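PDB 3D79: PUA domain-containing protein from Pyrococcus horikoshii, which is of unknown function but carries a PUA domain and may bind RNA. Local coordinates for residues M31-M40 with L84-R95; P141-M149 with K161-A169. All coordinates share one frame; numbering follows the deposited sequence.

How the interactions relate
Interaction 1 sets the junction of helices 18-32 and 34-40 against the chain that runs from helix 78-84 to strand 96-99; interaction 2 pairs strand 141-147 with strands 161-165 and 167-168, which are separated by a corner at Ile166. Their centres lie about 17 Å apart, on opposite sides of the chain's centre, and in sequence the first closes before the second opens. They meet at Pro141, whose CD packs 3.8 Å from Ser85 OG and 4.2 Å from Leu90 CD1. Leu90 also backs Trp93 in interaction 1, so one leucine links the two contacts. No ligand is bound at either, and both read as architecture: one between the helical pair and the connecting segment, one inside the PUA sheet.

Interaction 1 (M31-M40 with L84-R95); sequences MFGEEIARKM and LSDEEDLRKWPR
Met31 lies over one face of the Arg95 guanidinium, with CB above its centre and CG 3.6 Å from NH1; the two side chains cross at about a right angle. A bend at chi2 (-59°) folds the arginine back along the helix end. There a water donates to Met31 O at 2.8 Å and accepts from Arg95 NE at 2.9 Å, while NH1 is taken by Phe130 O, so bonds from both NE and NH1 probably limit the rotation of the guanidinium group.

Further along, Trp93 is sandwiched between two aliphatic groups. Leu90 CD2 sits 3.5 Å above one face of the indole; on the opposite face Ile36 CD1 makes a CH-pi contact, 3.7 Å from the centroid of the five-membered ring and only 12° off the normal. The other branch, Ile36 CG2, rests over the rim of the six-membered ring, 3.5 Å from Trp93 CH2. Met40 reaches in with its extended chain to bring CE within 3.7 Å of Trp93 CZ3, against Leu84 as well. Pro94 fills in beside Phe32, its CG 3.6 Å from Phe32 O.

The result is an apolar core of Ile36, Met40, Trp93 and Pro94, edged by the Met31-Arg95 contact and its water. It sets the helical pair against the segment joining helix 78-84 to strand 96-99, consistent with a contact between the Pre-PUA-like region and the PUA domain.

Interaction 2 (P141-M149 with K161-A169); sequences PLAIGIALM and KAVKVIHHA
Ile144 and His167 form an antiparallel hydrogen-bonded pair, with Ile144 N donating to His167 O at 2.8 Å in a nearly straight bond (167°). The return bond is split: Ile144 O takes Ile166 N at 2.9 Å and, only weakly, His167 N at 3.4 Å. Two residues thus face one, a classic beta bulge, and the chain turns a corner at Ile166. Beyond it the ladder resumes with Ile146 and Lys164 exchanging bonds in both directions, and Leu148 N closes it on Ala162 O. Gly145 sits where a side chain would collide with Lys164 O and Val163 CG1.

Side chains follow this register. With CG1 lying between the backbone N and the carbonyl carbon (chi1 59°), Ile144 brings CG1 3.7 Å from His167 CB and slides CD1 in at the imidazole edge, in the ring plane, 3.9 Å from His167 ND1; that nitrogen is buried without a partner in the model. At the far end Leu148 lies alongside Lys161, CD1 to CD 3.6 Å. Met149 stretches out to place SD 3.9 Å from Ala162 CB and CE 3.6 Å from Lys161 O. An alanine in place of Met149 would remove both, and is likely to leave a gap beside Ala162 where the strand begins.

Asp112 accepts a hydrogen bond from Val165 N and forms a salt bridge with Lys164 NZ. Strand 141-147 is flanked on its other side by strand 130-135, while strand 161-165 pairs with 113-114. Helix 78-84 packs on Pro141 and Ile144, and helix 104-108 on Leu142 and Ala143, in a curled sheet as in the barrel-like PUA fold.

Interaction 1 (M31-M40 with L84-R95)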
# COMPACT_ATOMS: atom_id res chain seq x y z
N MET A 31 -9.01 -4.72 -5.20
CA MET A 31 -7.94 -5.05 -4.26
C MET A 31 -8.43 -5.28 -2.84
O MET A 31 -8.04 -6.25 -2.19
CB MET A 31 -6.87 -3.96 -4.28
CG MET A 31 -6.13 -3.84 -5.60
SD MET A 31 -4.72 -2.73 -5.51
CE MET A 31 -5.52 -1.13 -5.35
N PHE A 32 -9.29 -4.38 -2.35
CA PHE A 32 -9.68 -4.36 -0.93
C PHE A 32 -11.12 -4.75 -0.65
O PHE A 32 -11.51 -4.92 0.52
CB PHE A 32 -9.42 -2.98 -0.35
CG PHE A 32 -7.98 -2.58 -0.36
CD1 PHE A 32 -7.07 -3.17 0.52
CD2 PHE A 32 -7.51 -1.63 -1.27
CE1 PHE A 32 -5.73 -2.81 0.51
CE2 PHE A 32 -6.17 -1.27 -1.28
CZ PHE A 32 -5.28 -1.86 -0.40
N GLY A 33 -11.92 -4.87 -1.70
CA GLY A 33 -13.35 -5.05 -1.54
C GLY A 33 -14.02 -3.69 -1.50
O GLY A 33 -13.40 -2.69 -1.09
N GLU A 34 -15.28 -3.66 -1.90
CA GLU A 34 -16.02 -2.41 -2.02
C GLU A 34 -16.14 -1.64 -0.70
O GLU A 34 -16.11 -0.41 -0.70
CB GLU A 34 -17.40 -2.67 -2.66
CG GLU A 34 -18.15 -1.43 -3.14
CD GLU A 34 -18.91 -0.74 -2.02
OE1 GLU A 34 -19.32 -1.43 -1.06
OE2 GLU A 34 -19.10 0.49 -2.10
N GLU A 35 -16.23 -2.35 0.42
CA GLU A 35 -16.39 -1.72 1.73
C GLU A 35 -15.18 -0.86 2.13
O GLU A 35 -15.33 0.32 2.45
CB GLU A 35 -16.72 -2.75 2.81
CG GLU A 35 -16.91 -2.14 4.21
CD GLU A 35 -17.75 -3.01 5.12
OE1 GLU A 35 -18.91 -3.29 4.77
OE2 GLU A 35 -17.25 -3.38 6.21
N ILE A 36 -13.99 -1.46 2.11
CA ILE A 36 -12.76 -0.74 2.43
C ILE A 36 -12.50 0.39 1.43
O ILE A 36 -12.19 1.52 1.81
CB ILE A 36 -11.54 -1.69 2.53
CG1 ILE A 36 -11.64 -2.53 3.81
CG2 ILE A 36 -10.23 -0.91 2.50
CD1 ILE A 36 -10.68 -3.72 3.87
N ALA A 37 -12.65 0.07 0.14
CA ALA A 37 -12.48 1.02 -0.94
C ALA A 37 -13.35 2.27 -0.79
O ALA A 37 -12.89 3.39 -1.00
CB ALA A 37 -12.76 0.36 -2.28
N ARG A 38 -14.61 2.06 -0.40
CA ARG A 38 -15.59 3.14 -0.28
C ARG A 38 -15.16 4.21 0.72
O ARG A 38 -15.38 5.40 0.48
CB ARG A 38 -16.97 2.59 0.09
CG ARG A 38 -18.10 3.63 -0.01
CD ARG A 38 -19.47 3.06 0.34
NE ARG A 38 -19.49 2.40 1.66
CZ ARG A 38 -19.74 1.11 1.86
NH1 ARG A 38 -20.01 0.31 0.83
NH2 ARG A 38 -19.73 0.61 3.09
N LYS A 39 -14.53 3.80 1.81
CA LYS A 39 -14.05 4.77 2.79
C LYS A 39 -12.82 5.54 2.30
O LYS A 39 -12.58 6.66 2.73
CB LYS A 39 -13.79 4.12 4.15
CG LYS A 39 -15.08 3.88 4.95
CD LYS A 39 -14.83 3.70 6.46
CE LYS A 39 -14.12 4.90 7.10
NZ LYS A 39 -14.69 6.23 6.74
N MET A 40 -12.07 4.94 1.38
CA MET A 40 -10.88 5.60 0.83
C MET A 40 -11.22 6.64 -0.23
O MET A 40 -10.53 7.65 -0.35
CB MET A 40 -9.93 4.59 0.21
CG MET A 40 -9.25 3.66 1.20
SD MET A 40 -8.37 2.41 0.27
CE MET A 40 -7.54 1.52 1.59
N LEU A 84 -5.28 4.79 8.68
CA LEU A 84 -6.25 3.70 8.75
C LEU A 84 -5.96 2.70 9.87
O LEU A 84 -6.89 2.11 10.43
CB LEU A 84 -6.36 2.98 7.40
CG LEU A 84 -7.25 3.69 6.38
CD1 LEU A 84 -6.95 3.26 4.95
CD2 LEU A 84 -8.72 3.48 6.72
N SER A 85 -4.67 2.52 10.19
CA SER A 85 -4.25 1.59 11.25
C SER A 85 -4.64 2.07 12.66
O SER A 85 -4.54 1.31 13.63
CB SER A 85 -2.75 1.28 11.17
OG SER A 85 -1.97 2.35 11.67
N ASP A 86 -5.08 3.33 12.76
CA ASP A 86 -5.68 3.84 14.00
C ASP A 86 -7.20 3.62 14.05
O ASP A 86 -7.84 3.91 15.07
CB ASP A 86 -5.37 5.33 14.17
CG ASP A 86 -3.99 5.58 14.74
OD1 ASP A 86 -3.46 4.69 15.44
OD2 ASP A 86 -3.43 6.66 14.49
N GLU A 87 -7.76 3.13 12.95
CA GLU A 87 -9.21 2.88 12.86
C GLU A 87 -9.51 1.39 12.83
O GLU A 87 -10.49 0.93 13.43
CB GLU A 87 -9.79 3.54 11.60
CG GLU A 87 -9.50 5.03 11.51
CD GLU A 87 -10.07 5.69 10.27
OE1 GLU A 87 -10.81 5.03 9.51
OE2 GLU A 87 -9.77 6.88 10.04
N GLU A 88 -8.68 0.65 12.10
CA GLU A 88 -8.87 -0.77 11.82
C GLU A 88 -7.59 -1.54 12.12
O GLU A 88 -6.50 -0.97 12.07
CB GLU A 88 -9.18 -0.99 10.34
CG GLU A 88 -10.23 -0.09 9.74
CD GLU A 88 -11.61 -0.34 10.31
OE1 GLU A 88 -11.97 -1.52 10.55
OE2 GLU A 88 -12.35 0.65 10.50
N ASP A 89 -7.73 -2.83 12.41
CA ASP A 89 -6.56 -3.69 12.52
C ASP A 89 -6.16 -4.19 11.13
O ASP A 89 -6.77 -5.11 10.58
CB ASP A 89 -6.83 -4.86 13.47
CG ASP A 89 -5.57 -5.64 13.81
OD1 ASP A 89 -4.50 -5.38 13.20
OD2 ASP A 89 -5.66 -6.53 14.68
N LEU A 90 -5.10 -3.58 10.58
CA LEU A 90 -4.62 -3.92 9.24
C LEU A 90 -4.02 -5.33 9.17
O LEU A 90 -3.82 -5.86 8.07
CB LEU A 90 -3.60 -2.89 8.74
CG LEU A 90 -3.97 -1.41 8.69
CD1 LEU A 90 -2.84 -0.65 8.01
CD2 LEU A 90 -5.29 -1.16 7.97
N ARG A 91 -3.76 -5.93 10.32
CA ARG A 91 -3.24 -7.30 10.37
C ARG A 91 -4.26 -8.32 9.84
O ARG A 91 -3.93 -9.50 9.68
CB ARG A 91 -2.78 -7.69 11.77
CG ARG A 91 -1.61 -6.84 12.32
CD ARG A 91 -1.42 -7.05 13.82
NE ARG A 91 -2.69 -7.40 14.45
CZ ARG A 91 -3.04 -8.63 14.81
NH1 ARG A 91 -2.22 -9.65 14.64
NH2 ARG A 91 -4.23 -8.84 15.35
N LYS A 92 -5.49 -7.88 9.58
CA LYS A 92 -6.51 -8.76 9.03
C LYS A 92 -7.07 -8.31 7.68
O LYS A 92 -8.07 -8.84 7.20
CB LYS A 92 -7.64 -8.96 10.06
CG LYS A 92 -7.18 -9.68 11.33
CD LYS A 92 -6.84 -11.15 11.04
CE LYS A 92 -6.16 -11.82 12.21
NZ LYS A 92 -6.14 -13.30 12.02
N TRP A 93 -6.39 -7.35 7.04
CA TRP A 93 -6.84 -6.75 5.78
C TRP A 93 -6.43 -7.52 4.53
O TRP A 93 -5.44 -8.27 4.55
CB TRP A 93 -6.32 -5.32 5.68
CG TRP A 93 -7.28 -4.26 6.12
CD1 TRP A 93 -8.23 -4.36 7.11
CD2 TRP A 93 -7.37 -2.92 5.63
NE1 TRP A 93 -8.91 -3.17 7.24
CE2 TRP A 93 -8.39 -2.27 6.35
CE3 TRP A 93 -6.67 -2.20 4.64
CZ2 TRP A 93 -8.75 -0.93 6.11
CZ3 TRP A 93 -7.02 -0.87 4.40
CH2 TRP A 93 -8.06 -0.26 5.14
N PRO A 94 -7.17 -7.32 3.42
CA PRO A 94 -6.72 -7.87 2.15
C PRO A 94 -5.41 -7.21 1.73
O PRO A 94 -5.14 -6.06 2.11
CB PRO A 94 -7.83 -7.47 1.16
CG PRO A 94 -8.97 -7.00 1.98
CD PRO A 94 -8.43 -6.57 3.30
N ARG A 95 -4.62 -7.95 0.96
CA ARG A 95 -3.32 -7.51 0.42
C ARG A 95 -2.25 -7.26 1.48
O ARG A 95 -1.23 -6.63 1.19
CB ARG A 95 -3.47 -6.29 -0.49
CG ARG A 95 -4.38 -6.50 -1.70
CD ARG A 95 -3.88 -7.63 -2.60
NE ARG A 95 -4.69 -7.80 -3.80
CZ ARG A 95 -4.49 -7.16 -4.96
NH1 ARG A 95 -3.50 -6.28 -5.09
NH2 ARG A 95 -5.29 -7.41 -5.98
O HOH W 1 -7.30 -8.76 -3.08

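Interaction 2 (P141-M149 with K161-A169)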
# COMPACT_ATOMS: atom_id res chain seq x y z
N PRO A 141 1.73 0.12 9.33
CA PRO A 141 2.28 -0.19 8.01
C PRO A 141 3.69 0.36 7.86
O PRO A 141 4.00 1.45 8.34
CB PRO A 141 1.32 0.52 7.06
CG PRO A 141 0.87 1.72 7.84
CD PRO A 141 0.75 1.22 9.26
N LEU A 142 4.54 -0.42 7.19
CA LEU A 142 5.94 -0.06 7.01
C LEU A 142 6.22 0.32 5.57
O LEU A 142 7.11 1.12 5.29
CB LEU A 142 6.84 -1.25 7.37
CG LEU A 142 6.62 -1.99 8.68
CD1 LEU A 142 7.54 -3.18 8.75
CD2 LEU A 142 6.83 -1.06 9.87
N ALA A 143 5.47 -0.28 4.65
CA ALA A 143 5.82 -0.21 3.24
C ALA A 143 4.70 -0.70 2.34
O ALA A 143 3.77 -1.36 2.79
CB ALA A 143 7.08 -1.05 2.98
N ILE A 144 4.83 -0.37 1.05
CA ILE A 144 3.99 -0.95 0.02
C ILE A 144 4.90 -1.48 -1.07
O ILE A 144 6.05 -1.04 -1.20
CB ILE A 144 2.95 0.06 -0.55
CG1 ILE A 144 3.63 1.29 -1.15
CG2 ILE A 144 1.95 0.49 0.55
CD1 ILE A 144 2.71 2.14 -2.04
N GLY A 145 4.39 -2.43 -1.85
CA GLY A 145 5.21 -3.04 -2.89
C GLY A 145 4.49 -4.05 -3.75
O GLY A 145 3.26 -4.13 -3.77
N ILE A 146 5.29 -4.82 -4.48
CA ILE A 146 4.79 -5.81 -5.41
C ILE A 146 5.15 -7.20 -4.91
O ILE A 146 6.32 -7.47 -4.60
CB ILE A 146 5.39 -5.61 -6.83
CG1 ILE A 146 5.13 -4.18 -7.32
CG2 ILE A 146 4.85 -6.66 -7.80
CD1 ILE A 146 5.81 -3.83 -8.63
N ALA A 147 4.14 -8.07 -4.83
CA ALA A 147 4.34 -9.45 -4.42
C ALA A 147 5.19 -10.22 -5.43
O ALA A 147 4.92 -10.17 -6.63
CB ALA A 147 3.01 -10.14 -4.24
N LEU A 148 6.21 -10.90 -4.92
CA LEU A 148 7.06 -11.77 -5.75
C LEU A 148 6.72 -13.24 -5.51
O LEU A 148 7.28 -14.14 -6.16
CB LEU A 148 8.55 -11.51 -5.46
CG LEU A 148 9.06 -10.07 -5.55
CD1 LEU A 148 10.49 -9.99 -5.09
CD2 LEU A 148 8.89 -9.48 -6.94
N MET A 149 5.80 -13.47 -4.58
CA MET A 149 5.25 -14.78 -4.26
C MET A 149 3.75 -14.63 -4.06
O MET A 149 3.27 -13.54 -3.75
CB MET A 149 5.85 -15.31 -2.96
CG MET A 149 7.36 -15.52 -2.95
SD MET A 149 7.92 -15.85 -1.27
CE MET A 149 9.61 -16.39 -1.57
N LYS A 161 12.98 -13.90 -1.63
CA LYS A 161 12.40 -12.55 -1.56
C LYS A 161 10.90 -12.60 -1.83
O LYS A 161 10.44 -13.17 -2.83
CB LYS A 161 13.06 -11.58 -2.54
CG LYS A 161 12.77 -10.11 -2.19
CD LYS A 161 13.43 -9.10 -3.13
CE LYS A 161 14.95 -9.01 -2.93
NZ LYS A 161 15.37 -8.87 -1.50
N ALA A 162 10.14 -11.95 -0.95
CA ALA A 162 8.69 -12.01 -0.98
C ALA A 162 8.03 -10.76 -1.57
O ALA A 162 7.01 -10.87 -2.26
CB ALA A 162 8.15 -12.28 0.40
N VAL A 163 8.58 -9.59 -1.26
CA VAL A 163 7.98 -8.33 -1.72
C VAL A 163 9.05 -7.36 -2.20
O VAL A 163 9.99 -7.07 -1.48
CB VAL A 163 7.16 -7.63 -0.60
CG1 VAL A 163 6.54 -6.32 -1.09
CG2 VAL A 163 6.08 -8.56 -0.05
N LYS A 164 8.88 -6.86 -3.43
CA LYS A 164 9.68 -5.74 -3.92
C LYS A 164 9.06 -4.44 -3.43
O LYS A 164 7.99 -4.05 -3.90
CB LYS A 164 9.74 -5.76 -5.46
CG LYS A 164 10.67 -4.70 -6.06
CD LYS A 164 12.13 -5.11 -5.83
CE LYS A 164 13.06 -3.94 -5.98
NZ LYS A 164 14.38 -4.22 -5.35
N VAL A 165 9.72 -3.79 -2.47
CA VAL A 165 9.21 -2.55 -1.89
C VAL A 165 9.38 -1.38 -2.87
O VAL A 165 10.43 -1.24 -3.50
CB VAL A 165 9.88 -2.24 -0.53
CG1 VAL A 165 9.44 -0.87 -0.00
CG2 VAL A 165 9.54 -3.33 0.48
N ILE A 166 8.33 -0.58 -3.00
CA ILE A 166 8.37 0.60 -3.89
C ILE A 166 8.23 1.92 -3.12
O ILE A 166 8.48 2.99 -3.67
CB ILE A 166 7.30 0.51 -5.02
CG1 ILE A 166 5.87 0.61 -4.47
CG2 ILE A 166 7.50 -0.76 -5.86
CD1 ILE A 166 4.78 0.67 -5.55
N HIS A 167 7.83 1.83 -1.86
CA HIS A 167 7.64 3.00 -1.01
C HIS A 167 7.58 2.50 0.43
O HIS A 167 6.86 1.54 0.73
CB HIS A 167 6.37 3.77 -1.42
CG HIS A 167 5.89 4.77 -0.41
ND1 HIS A 167 4.56 4.92 -0.10
CD2 HIS A 167 6.56 5.65 0.36
CE1 HIS A 167 4.43 5.86 0.83
NE2 HIS A 167 5.63 6.31 1.13
N HIS A 168 8.35 3.13 1.31
CA HIS A 168 8.35 2.75 2.72
C HIS A 168 8.33 3.97 3.63
O HIS A 168 8.71 5.07 3.21
CB HIS A 168 9.54 1.84 3.05
CG HIS A 168 10.88 2.49 2.88
ND1 HIS A 168 11.48 3.22 3.88
CD2 HIS A 168 11.75 2.48 1.84
CE1 HIS A 168 12.66 3.66 3.46
NE2 HIS A 168 12.84 3.23 2.22
N ALA A 169 7.86 3.77 4.86
CA ALA A 169 7.90 4.83 5.86
C ALA A 169 9.35 5.29 6.02
O ALA A 169 10.27 4.47 5.97
CB ALA A 169 7.32 4.35 7.19